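Local coordinates for protein Obg-like ATPase 1 (Schizosaccharomyces pombe, PDB 1NI3) that hydrolyses ATP, and GTP less efficiently, and holds back the G2/M transition of the cell cycle, at residues Gly24-Pro29 with Ser111-Val116; Val31-Phe36 with Tyr120-Ala125; Tyr229-Ser234 with Pro247-Trp252. One frame throughout, in Å; residues are numbered along the deposited sequence.

Overall arrangement
All three contacts pack segments against one mixed sheet of the G domain, whose strands 22-27, 118-124 and 227-232 lie side by side and parallel. Contacts 1 and 2 have centres about 12 Å apart and alternate along the chain: strand 22-27 leads through the phosphate loop into helix 33-42, and helix 107-113 precedes strand 118-124. Contact 3 follows both in sequence, its centre about 11 Å from that of contact 2 and about 19 Å from that of contact 1, and brings helix 246-254 against strand 227-232. Backbone hydrogen bonds between neighbouring strands tie the contacts together, so the core is continuous from the phosphate loop to the predicted nucleotide-binding residue M233.

Contact 1: residues Gly24-Pro29 with Ser111-Val116; sequences GIVGMP and SHVRAV
V116 lays its two methyl groups against the backbone of G24, at the start of a contact that brings the end of helix 107-113 and the turn after it onto strand 22-27. Followed outward, its CB lies 4.0 Å from G24 N. The branch CG1 comes to 3.7 Å from that same nitrogen, while CG2 comes nearest, 3.2 Å from G24 N and 3.6 Å from G24 CA. G24 has no side chain, and a CB there would point at this valine and would probably crowd CG2. The backbone of G24 is also hydrogen-bonded to A118 and Y120 of the adjacent strand.

Two residues along the strand the pairing changes to side chain on side chain. V26 CG2 meets V113 CG2 at 3.8 Å, and the two valines cross at about a right angle. Both adopt the same rotamer: CG1 stands anti to the backbone N (chi1 155° in V26, 165° in V113), which leaves CG2 beside that nitrogen and facing its counterpart. I119 touches both valines, and I92 and L222 also reach V113, making a small apolar cluster.

A type I turn from V113 to V116, closed by V116 N to V113 O at 2.8 Å, brings the second valine of the segment back to the sheet. Beyond it, V116 O accepts a hydrogen bond from K225 NZ. The whole is an example of a beta-alpha-beta crossover: helix 107-113 connects strand 81-90 to strand 118-124 and passes over strand 22-27, which lies between them and runs on into the phosphate-binding loop of a P-loop NTPase.

Contact 2: residues Val31-Phe36 with Tyr120-Ala125; sequences VGKSTF and YQVVRA. With SO4 (sulfate ion), chain B.
Oxygen O1 of the bound sulfate is gripped by V31 and K33 together. V31 N points at it from 2.9 Å with an almost straight N-H...O angle of 178°, K33 NZ comes in at 3.0 Å, and K33 N adds a weak bond. The lysine chain is bent at chi3 and chi4 (-67° and -78°), which folds its ammonium group back onto the anion. Two further oxygens are held along the loop: G32 N binds O3 at 2.8 Å and S34 N binds O2 at 2.9 Å, while N30 N joins the ring of amides. Positive charge and the amino end of helix 33-42 would together favour an anion here.

Behind the sulfate the loop leans on strand 118-124. V31 CG2 packs on V122 CG1 at 3.5 Å, the two side chains crossing at a slant. Its other methyl, CG1, lies 3.9 Å from R124 CB, and K33 CG skirts V122 CG2 more loosely. An alanine in place of V31 would lose both methyls and is likely to open a gap beside V122 and R124, leaving the sulfate-binding loop less firmly backed. R124 itself runs on past the contact, its NE bonded to F126 O.

The sulfate probably came from the crystallisation liquor, yet its cage is that of the Walker A motif, or P-loop. N30 to T35 are predicted to bind ATP, S34 probably also magnesium, and the anion is consistent with a nucleotide phosphate position.

Contact 3: residues Tyr229-Ser234 with Pro247-Trp252; sequences YLVNMS and PKIKKW
V231 and I249 form the tightly packed end of this contact, reaching toward each other tip to tip between strand 227-232 and helix 246-254. V231 CG1 lies 3.9 Å from I249 CD1, and a second methyl pair, V231 CG2 with I249 CG2, closes at 4.1 Å. The isoleucine can touch twice because its chain is extended to CD1 (chi2 176°) while CG2 stands anti to the backbone N, one branch for each methyl of the valine. V123 of the neighbouring strand and P140 also pack on I249, and L262 and A125 on V231, so this end is buried among apolar groups.

Towards W252 the fit is looser. Y229 OH approaches the indole at its edge, near the ring plane, with 4.3 Å to W252 CZ3, and the two aromatic residues meet without stacking. W252 is partly exposed, although I141 and V148 of helix 140-168 touch it; Y229 is buried, with L144 of the same helix against its side chain. Further round helix 246-254, K248, K250 and K251 are exposed, and K250 sets off away from the strand, which gives the helix an apolar face and a charged one.

M233, in the same segment as V231, is predicted to bind ATP. The pairing itself involves no polar bond between the two segments and few atoms, with a summed buried surface of 125 Å². Such chemistry suggests that, between these two segments, apolar packing rather than directed bonds holds the helix against the strand.

Contact 1: residues Gly24-Pro29 with Ser111-Val116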
loop_
_atom_site.group_PDB
_atom_site.type_symbol
_atom_site.label_atom_id
_atom_site.label_comp_id
_atom_site.label_asym_id
_atom_site.label_seq_id
_atom_site.Cartn_x
_atom_site.Cartn_y
_atom_site.Cartn_z
ATOM N N GLY A 24 0.788 -2.260 6.334
ATOM C CA GLY A 24 0.539 -3.025 7.547
ATOM C C GLY A 24 -0.952 -3.106 7.789
ATOM O O GLY A 24 -1.682 -2.199 7.392
ATOM N N ILE A 25 -1.413 -4.195 8.399
ATOM C CA ILE A 25 -2.838 -4.359 8.682
ATOM C C ILE A 25 -3.265 -3.763 10.037
ATOM O O ILE A 25 -2.845 -4.220 11.105
ATOM C CB ILE A 25 -3.220 -5.828 8.672
ATOM C CG1 ILE A 25 -2.837 -6.424 7.321
ATOM C CG2 ILE A 25 -4.711 -5.994 8.998
ATOM C CD1 ILE A 25 -3.333 -7.842 7.085
ATOM N N VAL A 26 -4.121 -2.750 9.972
ATOM C CA VAL A 26 -4.630 -2.042 11.139
ATOM C C VAL A 26 -6.088 -2.399 11.411
ATOM O O VAL A 26 -6.898 -2.540 10.486
ATOM C CB VAL A 26 -4.539 -0.519 10.923
ATOM C CG1 VAL A 26 -5.569 0.204 11.777
ATOM C CG2 VAL A 26 -3.135 -0.048 11.236
ATOM N N GLY A 27 -6.432 -2.517 12.688
ATOM C CA GLY A 27 -7.801 -2.845 13.035
ATOM C C GLY A 27 -8.102 -2.849 14.519
ATOM O O GLY A 27 -7.202 -2.857 15.349
HETATM N N MSE A 28 -9.383 -2.844 14.849
HETATM C CA MSE A 28 -9.807 -2.864 16.229
HETATM C C MSE A 28 -9.831 -4.322 16.673
HETATM O O MSE A 28 -10.090 -5.207 15.874
HETATM C CB MSE A 28 -11.202 -2.246 16.348
HETATM C CG MSE A 28 -11.460 -1.572 17.665
HETATM SE SE MSE A 28 -10.125 -0.205 18.065
HETATM C CE MSE A 28 -11.035 1.308 17.275
ATOM N N PRO A 29 -9.540 -4.589 17.956
ATOM C CA PRO A 29 -9.537 -5.959 18.486
ATOM C C PRO A 29 -10.729 -6.780 18.018
ATOM O O PRO A 29 -11.866 -6.321 18.095
ATOM C CB PRO A 29 -9.553 -5.741 19.994
ATOM C CG PRO A 29 -8.718 -4.492 20.141
ATOM C CD PRO A 29 -9.204 -3.614 19.008
ATOM N N SER A 111 3.476 2.115 17.443
ATOM C CA SER A 111 4.925 2.177 17.226
ATOM C C SER A 111 5.390 1.333 16.038
ATOM O O SER A 111 6.406 1.630 15.432
ATOM C CB SER A 111 5.702 1.792 18.502
ATOM O OG SER A 111 5.771 0.385 18.672
ATOM N N HIS A 112 4.625 0.297 15.707
ATOM C CA HIS A 112 4.933 -0.599 14.586
ATOM C C HIS A 112 4.326 -0.120 13.289
ATOM O O HIS A 112 4.858 -0.350 12.206
ATOM C CB HIS A 112 4.411 -2.002 14.864
ATOM C CG HIS A 112 5.292 -2.793 15.771
ATOM N ND1 HIS A 112 6.557 -3.175 15.405
ATOM C CD2 HIS A 112 5.102 -3.229 17.039
ATOM C CE1 HIS A 112 7.124 -3.818 16.420
ATOM N NE2 HIS A 112 6.262 -3.860 17.414
ATOM N N VAL A 113 3.179 0.523 13.412
ATOM C CA VAL A 113 2.492 1.065 12.262
ATOM C C VAL A 113 3.392 2.109 11.607
ATOM O O VAL A 113 3.462 2.208 10.381
ATOM C CB VAL A 113 1.175 1.721 12.686
ATOM C CG1 VAL A 113 0.643 2.606 11.569
ATOM C CG2 VAL A 113 0.161 0.650 13.031
ATOM N N ARG A 114 4.096 2.872 12.437
ATOM C CA ARG A 114 4.993 3.912 11.951
ATOM C C ARG A 114 6.008 3.381 10.962
ATOM O O ARG A 114 6.457 4.100 10.082
ATOM C CB ARG A 114 5.740 4.567 13.130
ATOM C CG ARG A 114 4.865 5.350 14.090
ATOM C CD ARG A 114 5.615 5.773 15.348
ATOM N NE ARG A 114 4.760 6.531 16.264
ATOM C CZ ARG A 114 4.476 7.823 16.122
ATOM N NH1 ARG A 114 4.985 8.511 15.105
ATOM N NH2 ARG A 114 3.673 8.425 16.989
ATOM N N ALA A 115 6.366 2.118 11.107
ATOM C CA ALA A 115 7.370 1.548 10.228
ATOM C C ALA A 115 6.780 1.127 8.895
ATOM O O ALA A 115 7.461 0.545 8.049
ATOM C CB ALA A 115 8.024 0.352 10.901
ATOM N N VAL A 116 5.513 1.449 8.698
ATOM C CA VAL A 116 4.806 1.063 7.482
ATOM C C VAL A 116 4.479 2.306 6.618
ATOM O O VAL A 116 4.695 3.443 7.054
ATOM C CB VAL A 116 3.547 0.246 7.900
ATOM C CG1 VAL A 116 2.261 0.947 7.507
ATOM C CG2 VAL A 116 3.646 -1.157 7.361
#

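Contact 2: residues Val31-Phe36 with Tyr120-Ala125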
loop_
_atom_site.group_PDB
_atom_site.type_symbol
_atom_site.label_atom_id
_atom_site.label_comp_id
_atom_site.label_asym_id
_atom_site.label_seq_id
_atom_site.Cartn_x
_atom_site.Cartn_y
_atom_site.Cartn_z
ATOM N N VAL A 31 -11.535 -8.266 14.663
ATOM C CA VAL A 31 -12.204 -7.911 13.404
ATOM C C VAL A 31 -11.837 -8.846 12.246
ATOM O O VAL A 31 -12.402 -8.743 11.154
ATOM C CB VAL A 31 -11.895 -6.457 12.964
ATOM C CG1 VAL A 31 -12.374 -5.482 14.021
ATOM C CG2 VAL A 31 -10.414 -6.299 12.705
ATOM N N GLY A 32 -10.895 -9.757 12.483
ATOM C CA GLY A 32 -10.481 -10.688 11.444
ATOM C C GLY A 32 -9.056 -10.431 10.983
ATOM O O GLY A 32 -8.589 -11.041 10.015
ATOM N N LYS A 33 -8.360 -9.538 11.684
ATOM C CA LYS A 33 -6.990 -9.203 11.350
ATOM C C LYS A 33 -6.070 -10.403 11.218
ATOM O O LYS A 33 -5.378 -10.549 10.218
ATOM C CB LYS A 33 -6.413 -8.236 12.392
ATOM C CG LYS A 33 -7.028 -6.845 12.398
ATOM C CD LYS A 33 -6.198 -5.872 13.244
ATOM C CE LYS A 33 -6.217 -6.226 14.731
ATOM N NZ LYS A 33 -7.485 -5.806 15.395
ATOM N N SER A 34 -6.056 -11.257 12.226
ATOM C CA SER A 34 -5.182 -12.423 12.197
ATOM C C SER A 34 -5.623 -13.447 11.186
ATOM O O SER A 34 -4.798 -14.057 10.505
ATOM C CB SER A 34 -5.125 -13.079 13.572
ATOM O OG SER A 34 -4.527 -12.201 14.519
ATOM N N THR A 35 -6.929 -13.656 11.098
ATOM C CA THR A 35 -7.455 -14.618 10.145
ATOM C C THR A 35 -7.279 -14.106 8.720
ATOM O O THR A 35 -7.087 -14.907 7.811
ATOM C CB THR A 35 -8.935 -14.903 10.413
ATOM O OG1 THR A 35 -9.494 -13.817 11.167
ATOM C CG2 THR A 35 -9.084 -16.197 11.197
ATOM N N PHE A 36 -7.330 -12.783 8.538
ATOM C CA PHE A 36 -7.154 -12.177 7.226
ATOM C C PHE A 36 -5.725 -12.386 6.777
ATOM O O PHE A 36 -5.469 -12.743 5.625
ATOM C CB PHE A 36 -7.457 -10.677 7.267
ATOM C CG PHE A 36 -7.250 -9.990 5.941
ATOM C CD1 PHE A 36 -7.842 -10.495 4.785
ATOM C CD2 PHE A 36 -6.447 -8.851 5.836
ATOM C CE1 PHE A 36 -7.617 -9.883 3.529
ATOM C CE2 PHE A 36 -6.214 -8.227 4.590
ATOM C CZ PHE A 36 -6.805 -8.739 3.438
ATOM N N TYR A 120 -3.992 -0.846 5.992
ATOM C CA TYR A 120 -5.116 -1.664 5.586
ATOM C C TYR A 120 -6.011 -1.707 6.815
ATOM O O TYR A 120 -5.770 -2.495 7.723
ATOM C CB TYR A 120 -4.642 -3.069 5.263
ATOM C CG TYR A 120 -4.224 -3.249 3.825
ATOM C CD1 TYR A 120 -5.103 -2.955 2.801
ATOM C CD2 TYR A 120 -2.979 -3.775 3.491
ATOM C CE1 TYR A 120 -4.772 -3.184 1.482
ATOM C CE2 TYR A 120 -2.627 -4.016 2.170
ATOM C CZ TYR A 120 -3.535 -3.718 1.169
ATOM O OH TYR A 120 -3.240 -3.961 -0.146
ATOM N N GLN A 121 -7.041 -0.870 6.854
ATOM C CA GLN A 121 -7.939 -0.805 8.008
ATOM C C GLN A 121 -9.144 -1.712 7.914
ATOM O O GLN A 121 -10.087 -1.432 7.180
ATOM C CB GLN A 121 -8.406 0.637 8.223
ATOM C CG GLN A 121 -9.284 0.852 9.448
ATOM C CD GLN A 121 -9.125 2.250 10.009
ATOM O OE1 GLN A 121 -10.051 2.822 10.588
ATOM N NE2 GLN A 121 -7.933 2.808 9.847
ATOM N N VAL A 122 -9.114 -2.786 8.692
ATOM C CA VAL A 122 -10.202 -3.753 8.703
ATOM C C VAL A 122 -11.442 -3.319 9.499
ATOM O O VAL A 122 -11.432 -3.327 10.731
ATOM C CB VAL A 122 -9.740 -5.081 9.279
ATOM C CG1 VAL A 122 -10.861 -6.084 9.198
ATOM C CG2 VAL A 122 -8.511 -5.556 8.533
ATOM N N VAL A 123 -12.516 -2.969 8.794
ATOM C CA VAL A 123 -13.761 -2.552 9.440
ATOM C C VAL A 123 -14.676 -3.763 9.645
ATOM O O VAL A 123 -14.896 -4.552 8.722
ATOM C CB VAL A 123 -14.510 -1.489 8.589
ATOM C CG1 VAL A 123 -15.778 -1.045 9.299
ATOM C CG2 VAL A 123 -13.605 -0.292 8.337
ATOM N N ARG A 124 -15.206 -3.910 10.855
ATOM C CA ARG A 124 -16.090 -5.034 11.159
ATOM C C ARG A 124 -17.542 -4.755 10.808
ATOM O O ARG A 124 -18.101 -3.729 11.193
ATOM C CB ARG A 124 -15.980 -5.407 12.633
ATOM C CG ARG A 124 -16.950 -6.483 13.062
ATOM C CD ARG A 124 -16.595 -6.987 14.441
ATOM N NE ARG A 124 -17.413 -8.128 14.824
ATOM C CZ ARG A 124 -17.148 -8.910 15.864
ATOM N NH1 ARG A 124 -16.083 -8.668 16.617
ATOM N NH2 ARG A 124 -17.943 -9.935 16.151
ATOM N N ALA A 125 -18.146 -5.689 10.080
ATOM C CA ALA A 125 -19.536 -5.574 9.652
ATOM C C ALA A 125 -20.223 -6.910 9.907
ATOM O O ALA A 125 -21.148 -7.298 9.194
ATOM C CB ALA A 125 -19.605 -5.244 8.178
HETATM S S SO4 B . -8.609 -9.874 15.255
HETATM O O1 SO4 B . -8.602 -8.508 14.699
HETATM O O2 SO4 B . -7.563 -10.689 14.599
HETATM O O3 SO4 B . -9.936 -10.486 15.044
HETATM O O4 SO4 B . -8.329 -9.813 16.703
#

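Contact 3: residues Tyr229-Ser234 with Pro247-Trp252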
loop_
_atom_site.group_PDB
_atom_site.type_symbol
_atom_site.label_atom_id
_atom_site.label_comp_id
_atom_site.label_asym_id
_atom_site.label_seq_id
_atom_site.Cartn_x
_atom_site.Cartn_y
_atom_site.Cartn_z
ATOM N N TYR A 229 -9.713 0.836 3.387
ATOM C CA TYR A 229 -10.677 0.151 4.251
ATOM C C TYR A 229 -11.170 -1.198 3.757
ATOM O O TYR A 229 -11.712 -1.315 2.661
ATOM C CB TYR A 229 -11.895 1.036 4.501
ATOM C CG TYR A 229 -11.575 2.269 5.295
ATOM C CD1 TYR A 229 -11.341 3.483 4.664
ATOM C CD2 TYR A 229 -11.467 2.215 6.682
ATOM C CE1 TYR A 229 -11.006 4.622 5.392
ATOM C CE2 TYR A 229 -11.132 3.340 7.421
ATOM C CZ TYR A 229 -10.903 4.542 6.776
ATOM O OH TYR A 229 -10.579 5.657 7.516
ATOM N N LEU A 230 -10.991 -2.215 4.586
ATOM C CA LEU A 230 -11.454 -3.546 4.247
ATOM C C LEU A 230 -12.636 -3.880 5.155
ATOM O O LEU A 230 -12.439 -4.246 6.315
ATOM C CB LEU A 230 -10.338 -4.570 4.439
ATOM C CG LEU A 230 -9.065 -4.406 3.611
ATOM C CD1 LEU A 230 -8.133 -5.573 3.903
ATOM C CD2 LEU A 230 -9.391 -4.357 2.122
ATOM N N VAL A 231 -13.857 -3.728 4.634
ATOM C CA VAL A 231 -15.068 -4.022 5.409
ATOM C C VAL A 231 -15.315 -5.523 5.435
ATOM O O VAL A 231 -15.906 -6.064 4.513
ATOM C CB VAL A 231 -16.327 -3.365 4.812
ATOM C CG1 VAL A 231 -17.531 -3.672 5.706
ATOM C CG2 VAL A 231 -16.146 -1.872 4.686
ATOM N N ASN A 232 -14.877 -6.181 6.506
ATOM C CA ASN A 232 -15.025 -7.622 6.647
ATOM C C ASN A 232 -16.414 -8.026 7.123
ATOM O O ASN A 232 -16.814 -7.674 8.223
ATOM C CB ASN A 232 -13.972 -8.159 7.628
ATOM C CG ASN A 232 -14.040 -9.657 7.785
ATOM O OD1 ASN A 232 -14.296 -10.370 6.823
ATOM N ND2 ASN A 232 -13.783 -10.148 8.994
HETATM N N MSE A 233 -17.144 -8.762 6.290
HETATM C CA MSE A 233 -18.477 -9.247 6.633
HETATM C C MSE A 233 -18.537 -10.771 6.424
HETATM O O MSE A 233 -17.578 -11.368 5.940
HETATM C CB MSE A 233 -19.484 -8.562 5.749
HETATM C CG MSE A 233 -19.316 -8.903 4.301
HETATM SE SE MSE A 233 -20.485 -7.767 3.241
HETATM C CE MSE A 233 -19.535 -7.255 1.777
ATOM N N SER A 234 -19.668 -11.385 6.774
ATOM C CA SER A 234 -19.853 -12.837 6.650
ATOM C C SER A 234 -19.951 -13.335 5.210
ATOM O O SER A 234 -20.429 -12.611 4.325
ATOM C CB SER A 234 -21.113 -13.268 7.377
ATOM O OG SER A 234 -22.271 -12.661 6.847
ATOM N N PRO A 247 -23.894 0.230 4.122
ATOM C CA PRO A 247 -24.328 1.578 3.738
ATOM C C PRO A 247 -23.865 2.651 4.714
ATOM O O PRO A 247 -23.343 3.685 4.315
ATOM C CB PRO A 247 -25.848 1.447 3.673
ATOM C CG PRO A 247 -26.134 0.420 4.734
ATOM C CD PRO A 247 -25.054 -0.612 4.466
ATOM N N LYS A 248 -24.050 2.386 6.000
ATOM C CA LYS A 248 -23.663 3.324 7.037
ATOM C C LYS A 248 -22.172 3.624 6.942
ATOM O O LYS A 248 -21.774 4.773 6.769
ATOM C CB LYS A 248 -24.010 2.737 8.407
ATOM C CG LYS A 248 -25.344 1.969 8.409
ATOM C CD LYS A 248 -25.943 1.817 9.814
ATOM C CE LYS A 248 -26.401 3.163 10.378
ATOM N NZ LYS A 248 -26.923 3.070 11.772
ATOM N N ILE A 249 -21.360 2.575 7.042
ATOM C CA ILE A 249 -19.901 2.687 6.960
ATOM C C ILE A 249 -19.465 3.527 5.760
ATOM O O ILE A 249 -18.592 4.395 5.866
ATOM C CB ILE A 249 -19.237 1.294 6.833
ATOM C CG1 ILE A 249 -19.412 0.506 8.133
ATOM C CG2 ILE A 249 -17.761 1.443 6.488
ATOM C CD1 ILE A 249 -18.869 -0.887 8.061
ATOM N N LYS A 250 -20.079 3.253 4.615
ATOM C CA LYS A 250 -19.765 3.970 3.389
ATOM C C LYS A 250 -19.844 5.480 3.587
ATOM O O LYS A 250 -18.850 6.192 3.433
ATOM C CB LYS A 250 -20.714 3.527 2.265
ATOM C CG LYS A 250 -20.384 4.132 0.910
ATOM C CD LYS A 250 -21.134 3.448 -0.225
ATOM C CE LYS A 250 -20.928 4.194 -1.542
ATOM N NZ LYS A 250 -19.480 4.360 -1.871
ATOM N N LYS A 251 -21.026 5.961 3.956
ATOM C CA LYS A 251 -21.234 7.391 4.163
ATOM C C LYS A 251 -20.246 8.002 5.141
ATOM O O LYS A 251 -19.647 9.040 4.866
ATOM C CB LYS A 251 -22.666 7.674 4.639
ATOM C CG LYS A 251 -23.088 9.108 4.353
ATOM C CD LYS A 251 -24.594 9.307 4.393
ATOM C CE LYS A 251 -24.965 10.623 3.717
ATOM N NZ LYS A 251 -26.437 10.827 3.587
ATOM N N TRP A 252 -20.082 7.356 6.284
ATOM C CA TRP A 252 -19.152 7.839 7.285
ATOM C C TRP A 252 -17.841 8.184 6.623
ATOM O O TRP A 252 -17.267 9.246 6.870
ATOM C CB TRP A 252 -18.868 6.773 8.326
ATOM C CG TRP A 252 -18.046 7.289 9.448
ATOM C CD1 TRP A 252 -18.510 7.778 10.626
ATOM C CD2 TRP A 252 -16.612 7.391 9.508
ATOM N NE1 TRP A 252 -17.463 8.178 11.427
ATOM C CE2 TRP A 252 -16.286 7.951 10.764
ATOM C CE3 TRP A 252 -15.571 7.065 8.626
ATOM C CZ2 TRP A 252 -14.970 8.190 11.163
ATOM C CZ3 TRP A 252 -14.258 7.305 9.025
ATOM C CH2 TRP A 252 -13.973 7.861 10.282
#